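Local coordinates for protein F420-dependent methylenetetrahydromethanopterin dehydrogenase (Methanopyrus kandleri, PDB 3IQF) that catalyses the reversible, F420-dependent reduction of methenyl-tetrahydromethanopterin to methylene-tetrahydromethanopterin, a one-carbon step in methanogenesis from carbon dioxide, at residues F8-N13 with F35-T40; L14-M19 with G152-V157; A123-R128 with A138-D143. All coordinates share one frame; numbering follows the deposited sequence.

Interaction 1: F8-N13 with F35-T40; sequences FIKCGN and FRVVGT. With E4M (1-{4-[(6S,6aR,7R)-3-amino-6,7-dimethyl-1-oxo-1,2,5,6,6a,7-hexahydro-8H-imidazo[1,5-f]pteridin-10-ium-8-yl]phenyl}-1-deoxy-5-O-{5-O-[(S)-{[(1S)-1,3-dicarboxypropyl]oxy}(hydroxy)phosphoryl]-alpha-D-ribofuranosyl}-D-ribitol), chain M.
Phe8, Ile9 and Lys10 pair in parallel with Val37, Val38 and Gly39, and the backbone bonds set the register. Phe8 N gives its hydrogen to Arg36 O at 2.7 Å. Val38 N then donates to Phe8 O, and Lys10 N to Val38 O (3.0 Å). The ladder frays at its far end, where Thr40 N reaches Lys10 O at 3.5 Å in a weak bond. Gly39 suits its place because Lys10 O occupies the space that a CB would need.

The aromatic contact is edge-to-face. The CE1 corner of Phe8 stands over one face of the Phe35 ring, 3.6 Å from Phe35 CD2 and toward the rim, with the planes at 85°.

Apolar contacts fall on both faces of the sheet. On the face with Phe8, the Lys10 chain runs out extended beyond CG; its CE passes Val37 CG1 at 3.9 Å and NZ goes on to a salt bridge with Asp21. Lysine suits this place because its methylenes can pack on the valine while its amine reaches the carboxylate. On the other face, the branched Ile9 and Val38 lie side by side, CG1 to CG2 4.1 Å.

Past the strand, Asn13 ND2 donates to N1 of the pterin of E4M (2.8 Å).

On its other side strand 4-10 is flanked by strand 67-71, and helix 46-63 covers the Ile9 and Val38 face through Ala56 and Ile59. Strand 33-39 is the outermost of this chain's sheet, but Val37 to Gly39 form an antiparallel ladder with a strand of a second subunit, which carries the sheet across the interface.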
loop_
_atom_site.group_PDB
_atom_site.type_symbol
_atom_site.label_atom_id
_atom_site.label_comp_id
_atom_site.label_asym_id
_atom_site.label_seq_id
_atom_site.Cartn_x
_atom_site.Cartn_y
_atom_site.Cartn_z
ATOM N N PHE A 8 -23.683 1.094 32.605
ATOM C CA PHE A 8 -22.580 0.292 32.053
ATOM C C PHE A 8 -21.452 0.310 33.047
ATOM O O PHE A 8 -21.066 1.393 33.550
ATOM C CB PHE A 8 -22.047 0.838 30.728
ATOM C CG PHE A 8 -23.026 0.760 29.626
ATOM C CD1 PHE A 8 -24.039 1.698 29.536
ATOM C CD2 PHE A 8 -22.950 -0.238 28.685
ATOM C CE1 PHE A 8 -24.966 1.634 28.516
ATOM C CE2 PHE A 8 -23.867 -0.317 27.659
ATOM C CZ PHE A 8 -24.894 0.613 27.588
ATOM N N ILE A 9 -20.960 -0.886 33.364
ATOM C CA ILE A 9 -19.876 -1.055 34.304
ATOM C C ILE A 9 -18.699 -1.561 33.482
ATOM O O ILE A 9 -18.829 -2.561 32.783
ATOM C CB ILE A 9 -20.230 -2.071 35.419
ATOM C CG1 ILE A 9 -21.578 -1.726 36.082
ATOM C CG2 ILE A 9 -19.101 -2.141 36.442
ATOM C CD1 ILE A 9 -22.237 -2.910 36.763
ATOM N N LYS A 10 -17.564 -0.878 33.578
ATOM C CA LYS A 10 -16.368 -1.221 32.803
ATOM C C LYS A 10 -15.194 -1.524 33.754
ATOM O O LYS A 10 -14.770 -0.676 34.523
ATOM C CB LYS A 10 -16.027 -0.049 31.887
ATOM C CG LYS A 10 -17.025 0.196 30.717
ATOM C CD LYS A 10 -16.683 1.479 29.901
ATOM C CE LYS A 10 -17.729 1.728 28.791
ATOM N NZ LYS A 10 -17.467 2.911 27.879
ATOM N N CYS A 11 -14.712 -2.754 33.759
ATOM C CA CYS A 11 -13.541 -3.109 34.565
ATOM C C CYS A 11 -12.606 -3.909 33.692
ATOM O O CYS A 11 -12.989 -4.958 33.150
ATOM C CB CYS A 11 -13.936 -3.941 35.767
ATOM S SG CYS A 11 -15.036 -3.164 36.919
ATOM N N GLY A 12 -11.380 -3.420 33.529
ATOM C CA GLY A 12 -10.466 -4.003 32.549
ATOM C C GLY A 12 -10.847 -3.382 31.231
ATOM O O GLY A 12 -11.660 -2.446 31.197
ATOM N N ASN A 13 -10.263 -3.851 30.139
ATOM C CA ASN A 13 -10.559 -3.249 28.831
ATOM C C ASN A 13 -10.673 -4.288 27.750
ATOM O O ASN A 13 -9.814 -5.134 27.616
ATOM C CB ASN A 13 -9.483 -2.235 28.393
ATOM C CG ASN A 13 -9.937 -1.364 27.189
ATOM O OD1 ASN A 13 -10.968 -0.695 27.260
ATOM N ND2 ASN A 13 -9.153 -1.357 26.101
ATOM N N PHE A 35 -27.896 7.011 29.932
ATOM C CA PHE A 35 -26.926 6.071 30.459
ATOM C C PHE A 35 -26.053 6.661 31.537
ATOM O O PHE A 35 -25.769 7.864 31.532
ATOM C CB PHE A 35 -25.978 5.589 29.373
ATOM C CG PHE A 35 -26.647 4.928 28.203
ATOM C CD1 PHE A 35 -26.202 5.195 26.913
ATOM C CD2 PHE A 35 -27.683 4.037 28.373
ATOM C CE1 PHE A 35 -26.783 4.586 25.816
ATOM C CE2 PHE A 35 -28.275 3.428 27.288
ATOM C CZ PHE A 35 -27.828 3.714 26.000
ATOM N N ARG A 36 -25.630 5.792 32.450
ATOM C CA ARG A 36 -24.535 6.038 33.355
ATOM C C ARG A 36 -23.447 5.012 33.111
ATOM O O ARG A 36 -23.706 3.832 32.807
ATOM C CB ARG A 36 -24.995 5.918 34.807
ATOM C CG ARG A 36 -26.039 6.949 35.187
ATOM C CD ARG A 36 -25.439 8.339 35.171
ATOM N NE ARG A 36 -26.455 9.336 35.466
ATOM C CZ ARG A 36 -27.211 9.940 34.553
ATOM N NH1 ARG A 36 -28.114 10.822 34.947
ATOM N NH2 ARG A 36 -27.079 9.678 33.254
ATOM N N VAL A 37 -22.217 5.469 33.259
ATOM C CA VAL A 37 -21.067 4.621 33.057
ATOM C C VAL A 37 -20.183 4.744 34.278
ATOM O O VAL A 37 -19.842 5.852 34.686
ATOM C CB VAL A 37 -20.322 5.010 31.781
ATOM C CG1 VAL A 37 -19.075 4.148 31.593
ATOM C CG2 VAL A 37 -21.257 4.901 30.529
ATOM N N VAL A 38 -19.861 3.615 34.904
ATOM C CA VAL A 38 -18.986 3.606 36.073
ATOM C C VAL A 38 -17.937 2.533 35.904
ATOM O O VAL A 38 -18.139 1.592 35.156
ATOM C CB VAL A 38 -19.756 3.311 37.410
ATOM C CG1 VAL A 38 -20.486 4.546 37.947
ATOM C CG2 VAL A 38 -20.725 2.112 37.253
ATOM N N GLY A 39 -16.817 2.670 36.603
ATOM C CA GLY A 39 -15.813 1.625 36.597
ATOM C C GLY A 39 -14.559 1.931 37.388
ATOM O O GLY A 39 -14.425 3.003 38.007
ATOM N N THR A 40 -13.625 0.981 37.337
ATOM C CA THR A 40 -12.368 1.072 38.076
ATOM C C THR A 40 -11.199 1.047 37.086
ATOM O O THR A 40 -10.121 0.537 37.391
ATOM C CB THR A 40 -12.232 -0.057 39.098
ATOM O OG1 THR A 40 -12.341 -1.321 38.429
ATOM C CG2 THR A 40 -13.315 0.069 40.236
HETATM N N1 E4M M . -7.344 -3.516 25.695
HETATM C C2 E4M M . -7.940 -4.483 24.970
HETATM N N3 E4M M . -7.699 -5.798 25.259
HETATM C C4 E4M M . -6.853 -6.162 26.268
HETATM N N5 E4M M . -5.340 -5.378 28.063
HETATM C C6 E4M M . -5.353 -4.432 29.176
HETATM C C7 E4M M . -4.999 -3.085 28.533
HETATM N N8 E4M M . -5.889 -2.833 27.397
HETATM C C9 E4M M . -4.354 -5.027 30.212
HETATM P PA E4M M . 10.736 -10.400 35.679
HETATM C C10 E4M M . -5.069 -6.646 28.692
HETATM N N10 E4M M . -4.471 -6.485 29.998
HETATM C C11 E4M M . -2.189 -9.559 31.803
HETATM C C12 E4M M . -1.931 -8.223 32.108
HETATM C C13 E4M M . -2.677 -7.217 31.503
HETATM C C14 E4M M . -3.702 -7.521 30.610
HETATM C C15 E4M M . -3.976 -8.876 30.302
HETATM C C16 E4M M . -3.207 -9.878 30.887
HETATM O O2A E4M M . 10.104 -9.306 36.550
HETATM C C1J E4M M . 5.404 -9.784 33.838
HETATM O O1A E4M M . 12.089 -10.074 35.059
HETATM C C2J E4M M . 5.886 -8.429 33.322
HETATM O O2J E4M M . 4.901 -7.789 32.516
HETATM O O3A E4M M . 10.611 -11.810 36.215
HETATM C C3J E4M M . 7.186 -8.733 32.598
HETATM O O3J E4M M . 6.988 -9.086 31.251
HETATM C C4A E4M M . -6.227 -5.147 27.003
HETATM C C4J E4M M . 7.694 -9.967 33.319
HETATM O O4J E4M M . 6.555 -10.626 33.879
HETATM C C5J E4M M . 8.608 -9.578 34.456
HETATM O O5J E4M M . 9.757 -10.406 34.389
HETATM C C7M E4M M . -5.102 -1.909 29.517
HETATM C C8A E4M M . -6.492 -3.824 26.700
HETATM C C9M E4M M . -4.719 -4.614 31.649
HETATM N NA2 E4M M . -8.791 -4.121 23.979
HETATM O OH4 E4M M . -6.621 -7.380 26.517
HETATM C CX1 E4M M . -1.368 -10.663 32.443
HETATM C CX2 E4M M . 0.124 -10.524 32.179
HETATM O OX2 E4M M . 0.426 -10.890 30.821
HETATM C CX3 E4M M . 0.931 -11.459 33.075
HETATM O OX3 E4M M . 0.771 -11.176 34.466
HETATM C CX4 E4M M . 2.399 -11.367 32.697
HETATM O OX4 E4M M . 3.031 -12.580 33.091
HETATM C CX5 E4M M . 3.114 -10.186 33.312
HETATM O OX5 E4M M . 4.478 -10.388 32.960
#

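Interaction 2: L14-M19 with G152-V157; sequences LGTSMM and GVFRVV. With E4M (1-{4-[(6S,6aR,7R)-3-amino-6,7-dimethyl-1-oxo-1,2,5,6,6a,7-hexahydro-8H-imidazo[1,5-f]pteridin-10-ium-8-yl]phenyl}-1-deoxy-5-O-{5-O-[(S)-{[(1S)-1,3-dicarboxypropyl]oxy}(hydroxy)phosphoryl]-alpha-D-ribofuranosyl}-D-ribitol), chain M.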
loop_
_atom_site.group_PDB
_atom_site.type_symbol
_atom_site.label_atom_id
_atom_site.label_comp_id
_atom_site.label_asym_id
_atom_site.label_seq_id
_atom_site.Cartn_x
_atom_site.Cartn_y
_atom_site.Cartn_z
ATOM N N LEU A 14 -11.760 -4.185 26.999
ATOM C CA LEU A 14 -11.969 -4.915 25.761
ATOM C C LEU A 14 -12.364 -3.879 24.727
ATOM O O LEU A 14 -12.907 -2.826 25.078
ATOM C CB LEU A 14 -13.136 -5.874 26.003
ATOM C CG LEU A 14 -12.956 -7.390 25.988
ATOM C CD1 LEU A 14 -11.536 -7.859 26.332
ATOM C CD2 LEU A 14 -14.042 -8.032 26.818
ATOM N N GLY A 15 -12.122 -4.160 23.455
ATOM C CA GLY A 15 -12.609 -3.274 22.405
ATOM C C GLY A 15 -14.114 -3.062 22.496
ATOM O O GLY A 15 -14.605 -1.959 22.355
ATOM N N THR A 16 -14.842 -4.138 22.755
ATOM C CA THR A 16 -16.276 -4.061 22.763
ATOM C C THR A 16 -16.779 -3.296 23.966
ATOM O O THR A 16 -17.666 -2.467 23.816
ATOM C CB THR A 16 -16.921 -5.434 22.697
ATOM O OG1 THR A 16 -16.388 -6.167 21.583
ATOM C CG2 THR A 16 -18.422 -5.301 22.554
ATOM N N SER A 17 -16.167 -3.494 25.134
ATOM C CA SER A 17 -16.626 -2.791 26.327
ATOM C C SER A 17 -16.307 -1.301 26.270
ATOM O O SER A 17 -17.043 -0.501 26.819
ATOM C CB SER A 17 -16.045 -3.391 27.612
ATOM O OG SER A 17 -14.639 -3.402 27.562
ATOM N N MET A 18 -15.203 -0.960 25.610
ATOM C CA MET A 18 -14.781 0.414 25.471
ATOM C C MET A 18 -15.793 1.250 24.652
ATOM O O MET A 18 -16.013 2.453 24.920
ATOM C CB MET A 18 -13.425 0.386 24.800
ATOM C CG MET A 18 -12.813 1.713 24.495
ATOM S SD MET A 18 -11.067 1.483 24.060
ATOM C CE MET A 18 -10.564 3.157 24.283
ATOM N N MET A 19 -16.412 0.620 23.654
ATOM C CA MET A 19 -17.293 1.325 22.736
ATOM C C MET A 19 -18.763 1.085 22.988
ATOM O O MET A 19 -19.578 1.790 22.431
ATOM C CB MET A 19 -16.949 0.915 21.293
ATOM C CG MET A 19 -15.782 1.717 20.683
ATOM S SD MET A 19 -16.221 3.415 20.239
ATOM C CE MET A 19 -17.735 3.045 19.397
ATOM N N GLY A 152 -18.242 -5.249 10.891
ATOM C CA GLY A 152 -19.646 -5.336 11.245
ATOM C C GLY A 152 -19.937 -5.908 12.622
ATOM O O GLY A 152 -21.092 -5.984 13.006
ATOM N N VAL A 153 -18.912 -6.296 13.379
ATOM C CA VAL A 153 -19.133 -6.853 14.721
ATOM C C VAL A 153 -19.841 -5.849 15.600
ATOM O O VAL A 153 -20.765 -6.195 16.336
ATOM C CB VAL A 153 -17.815 -7.295 15.380
ATOM C CG1 VAL A 153 -17.980 -7.540 16.837
ATOM C CG2 VAL A 153 -17.282 -8.535 14.700
ATOM N N PHE A 154 -19.408 -4.605 15.549
ATOM C CA PHE A 154 -20.066 -3.577 16.351
ATOM C C PHE A 154 -21.538 -3.413 16.001
ATOM O O PHE A 154 -22.336 -3.091 16.883
ATOM C CB PHE A 154 -19.318 -2.250 16.248
ATOM C CG PHE A 154 -18.110 -2.150 17.132
ATOM C CD1 PHE A 154 -17.177 -1.155 16.906
ATOM C CD2 PHE A 154 -17.883 -3.045 18.186
ATOM C CE1 PHE A 154 -16.032 -1.032 17.722
ATOM C CE2 PHE A 154 -16.735 -2.930 18.966
ATOM C CZ PHE A 154 -15.830 -1.890 18.752
ATOM N N ARG A 155 -21.909 -3.637 14.746
ATOM C CA ARG A 155 -23.307 -3.535 14.351
ATOM C C ARG A 155 -24.151 -4.634 14.982
ATOM O O ARG A 155 -25.317 -4.433 15.314
ATOM C CB ARG A 155 -23.495 -3.531 12.834
ATOM C CG ARG A 155 -24.700 -2.660 12.454
ATOM C CD ARG A 155 -25.039 -2.686 11.012
ATOM N NE ARG A 155 -23.856 -2.434 10.204
ATOM C CZ ARG A 155 -23.432 -1.244 9.841
ATOM N NH1 ARG A 155 -22.347 -1.140 9.105
ATOM N NH2 ARG A 155 -24.079 -0.166 10.215
ATOM N N VAL A 156 -23.549 -5.793 15.150
ATOM C CA VAL A 156 -24.194 -6.912 15.831
ATOM C C VAL A 156 -24.465 -6.551 17.288
ATOM O O VAL A 156 -25.551 -6.803 17.792
ATOM C CB VAL A 156 -23.347 -8.214 15.747
ATOM C CG1 VAL A 156 -24.089 -9.377 16.425
ATOM C CG2 VAL A 156 -23.068 -8.594 14.313
ATOM N N VAL A 157 -23.481 -5.938 17.942
ATOM C CA VAL A 157 -23.623 -5.452 19.325
ATOM C C VAL A 157 -24.646 -4.316 19.423
ATOM O O VAL A 157 -25.484 -4.296 20.308
ATOM C CB VAL A 157 -22.269 -4.956 19.897
ATOM C CG1 VAL A 157 -22.432 -4.491 21.297
ATOM C CG2 VAL A 157 -21.207 -6.057 19.831
HETATM N N1 E4M M . -7.344 -3.516 25.695
HETATM C C2 E4M M . -7.940 -4.483 24.970
HETATM N N3 E4M M . -7.699 -5.798 25.259
HETATM C C4 E4M M . -6.853 -6.162 26.268
HETATM N N5 E4M M . -5.340 -5.378 28.063
HETATM C C6 E4M M . -5.353 -4.432 29.176
HETATM C C7 E4M M . -4.999 -3.085 28.533
HETATM N N8 E4M M . -5.889 -2.833 27.397
HETATM C C9 E4M M . -4.354 -5.027 30.212
HETATM P PA E4M M . 10.736 -10.400 35.679
HETATM C C10 E4M M . -5.069 -6.646 28.692
HETATM N N10 E4M M . -4.471 -6.485 29.998
HETATM C C11 E4M M . -2.189 -9.559 31.803
HETATM C C12 E4M M . -1.931 -8.223 32.108
HETATM C C13 E4M M . -2.677 -7.217 31.503
HETATM C C14 E4M M . -3.702 -7.521 30.610
HETATM C C15 E4M M . -3.976 -8.876 30.302
HETATM C C16 E4M M . -3.207 -9.878 30.887
HETATM O O2A E4M M . 10.104 -9.306 36.550
HETATM C C1J E4M M . 5.404 -9.784 33.838
HETATM O O1A E4M M . 12.089 -10.074 35.059
HETATM C C2J E4M M . 5.886 -8.429 33.322
HETATM O O2J E4M M . 4.901 -7.789 32.516
HETATM O O3A E4M M . 10.611 -11.810 36.215
HETATM C C3J E4M M . 7.186 -8.733 32.598
HETATM O O3J E4M M . 6.988 -9.086 31.251
HETATM C C4A E4M M . -6.227 -5.147 27.003
HETATM C C4J E4M M . 7.694 -9.967 33.319
HETATM O O4J E4M M . 6.555 -10.626 33.879
HETATM C C5J E4M M . 8.608 -9.578 34.456
HETATM O O5J E4M M . 9.757 -10.406 34.389
HETATM C C7M E4M M . -5.102 -1.909 29.517
HETATM C C8A E4M M . -6.492 -3.824 26.700
HETATM C C9M E4M M . -4.719 -4.614 31.649
HETATM N NA2 E4M M . -8.791 -4.121 23.979
HETATM O OH4 E4M M . -6.621 -7.380 26.517
HETATM C CX1 E4M M . -1.368 -10.663 32.443
HETATM C CX2 E4M M . 0.124 -10.524 32.179
HETATM O OX2 E4M M . 0.426 -10.890 30.821
HETATM C CX3 E4M M . 0.931 -11.459 33.075
HETATM O OX3 E4M M . 0.771 -11.176 34.466
HETATM C CX4 E4M M . 2.399 -11.367 32.697
HETATM O OX4 E4M M . 3.031 -12.580 33.091
HETATM C CX5 E4M M . 3.114 -10.186 33.312
HETATM O OX5 E4M M . 4.478 -10.388 32.960
#
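Thr16 and Gly15, both in touch with Phe154, are anchored by one carboxylate: Asp122 is hydrogen-bonded to Thr16 OG1 and to Gly15 N. Within the segment, Leu14 N donates to Ser17 OG at 3.0 Å. Ser17, at the third residue of the helix, thus takes up the N-H of Leu14 at the N-cap position.

No hydrogen bond crosses between the two helices; the contact is packing of apolar side chains, with Phe154 also meeting the Gly15 carbonyl. The segment axes stay 11.3 Å apart at 55°, and the long Phe154 side chain spans much of that gap. Its tip enters beside the first helical turn, where CZ lies 3.8 Å from Gly15 O. The same CZ touches Met19 CB, and CE2 lies 4.0 Å from Thr16 CA. Met19 crosses the phenylalanine at about a right angle, its flexible chain bent at chi2 and chi3. With Thr16 CG2 anti to the backbone N, the methyl meets Val157 CG2 at 4.0 Å, while the hydroxyl faces its aspartate.

Met137 and Ala138 of a second subunit pack on Met19 and Phe154.

The arrangement belongs to an alpha/beta fold with a parallel sheet, in which helix 15-19 starts at the carboxyl end of strand 4-10 and the ligand lies by that edge, Gly15 N being 3.4 Å from E4M NA2.

Interaction 3: A123-R128 with A138-D143; sequences AMLGAR and AIYNAD. With E4M (1-{4-[(6S,6aR,7R)-3-amino-6,7-dimethyl-1-oxo-1,2,5,6,6a,7-hexahydro-8H-imidazo[1,5-f]pteridin-10-ium-8-yl]phenyl}-1-deoxy-5-O-{5-O-[(S)-{[(1S)-1,3-dicarboxypropyl]oxy}(hydroxy)phosphoryl]-alpha-D-ribofuranosyl}-D-ribitol), chain M.
One wall of the pterin site is built here from the loop that follows strand 115-119 and the helix 134-150 behind it. Tyr140 and Leu125 make the main contact. Leu125 CB sits over the centre of the Tyr140 ring, 3.6 Å from its centroid and 8° off the normal, a CH-pi contact. Tyr140 OH donates to Ala123 O at 2.7 Å, approaching from well above the carbonyl plane. With CG anti to the backbone N (chi1 178°), the tyrosine reaches out from its helix to the loop. An aromatic ring with a terminal hydroxyl suits the place, offering a flat face to the leucine and a donor to the backbone.

The rest of Leu125 serves the ligand. Its CG stands between the backbone N and the carbonyl carbon (chi1 49°), which sets the branch over a pterin face: CG is 3.4 Å from C4A of E4M. The residue is thus held between the tyrosine ring and the pterin. Asn141, one position on in the helix, accepts from NA2 through OD1 (2.8 Å), while its ND2 donates to Met137 O, which helps fix the turn of the amide.

Farther along the loop, Ala127 O accepts from hydroxyl OX2 of E4M (2.8 Å), and Arg128 NH2 makes a weak bond to OX5 (3.1 Å). Arg128 is itself steadied by Gly220 O and a cation-pi contact with Tyr230.

The chemistry implies a division of labour: directional polar groups probably help recognise the amino edge of the pterin and the ribitol chain, and a leucine backed by an aromatic ring supplies a firm apolar surface for the flat heterocycle.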
loop_
_atom_site.group_PDB
_atom_site.type_symbol
_atom_site.label_atom_id
_atom_site.label_comp_id
_atom_site.label_asym_id
_atom_site.label_seq_id
_atom_site.Cartn_x
_atom_site.Cartn_y
_atom_site.Cartn_z
ATOM N N ALA A 123 -9.601 -9.840 21.133
ATOM C CA ALA A 123 -8.488 -10.671 21.615
ATOM C C ALA A 123 -7.667 -9.990 22.683
ATOM O O ALA A 123 -7.437 -8.789 22.601
ATOM C CB ALA A 123 -7.595 -11.021 20.471
ATOM N N MET A 124 -7.183 -10.763 23.662
ATOM C CA MET A 124 -6.218 -10.221 24.612
ATOM C C MET A 124 -4.930 -9.800 23.892
ATOM O O MET A 124 -4.445 -10.507 23.009
ATOM C CB MET A 124 -5.864 -11.224 25.693
ATOM C CG MET A 124 -4.955 -10.634 26.752
ATOM S SD MET A 124 -4.388 -11.852 27.941
ATOM C CE MET A 124 -3.178 -12.772 27.018
ATOM N N LEU A 125 -4.383 -8.670 24.330
ATOM C CA LEU A 125 -3.151 -8.131 23.774
ATOM C C LEU A 125 -1.898 -8.731 24.451
ATOM O O LEU A 125 -1.990 -9.563 25.349
ATOM C CB LEU A 125 -3.159 -6.590 23.830
ATOM C CG LEU A 125 -3.531 -5.870 25.135
ATOM C CD1 LEU A 125 -2.538 -6.214 26.228
ATOM C CD2 LEU A 125 -3.593 -4.363 24.912
ATOM N N GLY A 126 -0.728 -8.283 23.996
ATOM C CA GLY A 126 0.556 -8.862 24.373
ATOM C C GLY A 126 1.114 -8.168 25.600
ATOM O O GLY A 126 2.063 -7.378 25.528
ATOM N N ALA A 127 0.502 -8.452 26.732
ATOM C CA ALA A 127 0.735 -7.689 27.971
ATOM C C ALA A 127 1.992 -8.156 28.761
ATOM O O ALA A 127 1.901 -8.738 29.864
ATOM C CB ALA A 127 -0.543 -7.742 28.867
ATOM N N ARG A 128 3.159 -7.878 28.177
ATOM C CA ARG A 128 4.441 -8.086 28.825
ATOM C C ARG A 128 5.129 -6.730 28.889
ATOM O O ARG A 128 5.115 -5.983 27.900
ATOM C CB ARG A 128 5.303 -9.057 28.014
ATOM C CG ARG A 128 4.857 -10.516 28.062
ATOM C CD ARG A 128 5.072 -11.111 29.439
ATOM N NE ARG A 128 5.082 -12.557 29.399
ATOM C CZ ARG A 128 5.460 -13.338 30.389
ATOM N NH1 ARG A 128 5.441 -14.642 30.192
ATOM N NH2 ARG A 128 5.860 -12.838 31.560
ATOM N N ALA A 138 -2.450 1.430 23.119
ATOM C CA ALA A 138 -3.383 2.270 22.362
ATOM C C ALA A 138 -3.396 1.951 20.877
ATOM O O ALA A 138 -4.462 1.853 20.256
ATOM C CB ALA A 138 -3.066 3.723 22.607
ATOM N N ILE A 139 -2.216 1.717 20.316
ATOM C CA ILE A 139 -2.104 1.265 18.925
ATOM C C ILE A 139 -2.867 -0.039 18.689
ATOM O O ILE A 139 -3.638 -0.137 17.765
ATOM C CB ILE A 139 -0.669 1.091 18.509
ATOM C CG1 ILE A 139 -0.021 2.462 18.425
ATOM C CG2 ILE A 139 -0.543 0.348 17.139
ATOM C CD1 ILE A 139 1.444 2.391 18.121
ATOM N N TYR A 140 -2.664 -1.024 19.544
ATOM C CA TYR A 140 -3.406 -2.274 19.404
ATOM C C TYR A 140 -4.907 -2.043 19.472
ATOM O O TYR A 140 -5.666 -2.643 18.742
ATOM C CB TYR A 140 -3.022 -3.236 20.532
ATOM C CG TYR A 140 -3.746 -4.540 20.518
ATOM C CD1 TYR A 140 -3.186 -5.665 19.919
ATOM C CD2 TYR A 140 -4.973 -4.682 21.177
ATOM C CE1 TYR A 140 -3.830 -6.906 19.977
ATOM C CE2 TYR A 140 -5.632 -5.902 21.213
ATOM C CZ TYR A 140 -5.060 -7.000 20.606
ATOM O OH TYR A 140 -5.729 -8.197 20.650
ATOM N N ASN A 141 -5.335 -1.250 20.452
ATOM C CA ASN A 141 -6.743 -0.926 20.585
ATOM C C ASN A 141 -7.276 -0.214 19.358
ATOM O O ASN A 141 -8.426 -0.389 19.000
ATOM C CB ASN A 141 -7.001 -0.133 21.891
ATOM C CG ASN A 141 -7.255 -1.049 23.057
ATOM O OD1 ASN A 141 -8.376 -1.482 23.243
ATOM N ND2 ASN A 141 -6.209 -1.403 23.814
ATOM N N ALA A 142 -6.458 0.601 18.708
ATOM C CA ALA A 142 -6.906 1.251 17.476
ATOM C C ALA A 142 -7.151 0.219 16.380
ATOM O O ALA A 142 -8.149 0.290 15.673
ATOM C CB ALA A 142 -5.898 2.309 16.995
ATOM N N ASP A 143 -6.202 -0.706 16.209
ATOM C CA ASP A 143 -6.325 -1.779 15.205
ATOM C C ASP A 143 -7.538 -2.675 15.505
ATOM O O ASP A 143 -8.353 -2.968 14.616
ATOM C CB ASP A 143 -5.019 -2.608 15.127
ATOM C CG ASP A 143 -3.856 -1.844 14.382
ATOM O OD1 ASP A 143 -4.146 -0.894 13.647
ATOM O OD2 ASP A 143 -2.649 -2.194 14.517
HETATM N N1 E4M M . -7.344 -3.516 25.695
HETATM C C2 E4M M . -7.940 -4.483 24.970
HETATM N N3 E4M M . -7.699 -5.798 25.259
HETATM C C4 E4M M . -6.853 -6.162 26.268
HETATM N N5 E4M M . -5.340 -5.378 28.063
HETATM C C6 E4M M . -5.353 -4.432 29.176
HETATM C C7 E4M M . -4.999 -3.085 28.533
HETATM N N8 E4M M . -5.889 -2.833 27.397
HETATM C C9 E4M M . -4.354 -5.027 30.212
HETATM P PA E4M M . 10.736 -10.400 35.679
HETATM C C10 E4M M . -5.069 -6.646 28.692
HETATM N N10 E4M M . -4.471 -6.485 29.998
HETATM C C11 E4M M . -2.189 -9.559 31.803
HETATM C C12 E4M M . -1.931 -8.223 32.108
HETATM C C13 E4M M . -2.677 -7.217 31.503
HETATM C C14 E4M M . -3.702 -7.521 30.610
HETATM C C15 E4M M . -3.976 -8.876 30.302
HETATM C C16 E4M M . -3.207 -9.878 30.887
HETATM O O2A E4M M . 10.104 -9.306 36.550
HETATM C C1J E4M M . 5.404 -9.784 33.838
HETATM O O1A E4M M . 12.089 -10.074 35.059
HETATM C C2J E4M M . 5.886 -8.429 33.322
HETATM O O2J E4M M . 4.901 -7.789 32.516
HETATM O O3A E4M M . 10.611 -11.810 36.215
HETATM C C3J E4M M . 7.186 -8.733 32.598
HETATM O O3J E4M M . 6.988 -9.086 31.251
HETATM C C4A E4M M . -6.227 -5.147 27.003
HETATM C C4J E4M M . 7.694 -9.967 33.319
HETATM O O4J E4M M . 6.555 -10.626 33.879
HETATM C C5J E4M M . 8.608 -9.578 34.456
HETATM O O5J E4M M . 9.757 -10.406 34.389
HETATM C C7M E4M M . -5.102 -1.909 29.517
HETATM C C8A E4M M . -6.492 -3.824 26.700
HETATM C C9M E4M M . -4.719 -4.614 31.649
HETATM N NA2 E4M M . -8.791 -4.121 23.979
HETATM O OH4 E4M M . -6.621 -7.380 26.517
HETATM C CX1 E4M M . -1.368 -10.663 32.443
HETATM C CX2 E4M M . 0.124 -10.524 32.179
HETATM O OX2 E4M M . 0.426 -10.890 30.821
HETATM C CX3 E4M M . 0.931 -11.459 33.075
HETATM O OX3 E4M M . 0.771 -11.176 34.466
HETATM C CX4 E4M M . 2.399 -11.367 32.697
HETATM O OX4 E4M M . 3.031 -12.580 33.091
HETATM C CX5 E4M M . 3.114 -10.186 33.312
HETATM O OX5 E4M M . 4.478 -10.388 32.960
#

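All three contacts are essentially buried, and all touch both E4M and a second subunit. Interactions 1 and 2 share the first beta-alpha-beta unit: strand 4-10 leads directly into helix 15-19, and the chain then returns as strand 33-39. Interactions 2 and 3 are joined instead by the successive helices 134-150 and 153-168. Interaction 2 lies near the centre of the chain, has no hydrogen bond across it and rests on side-chain packing; interaction 1, farther out in the sheet, relies on backbone hydrogen bonding, and interaction 3 on one hydroxyl bond and a CH-pi contact beside the ligand. Asn13 and Asn141 bring interactions 1 and 3 together at the pterin.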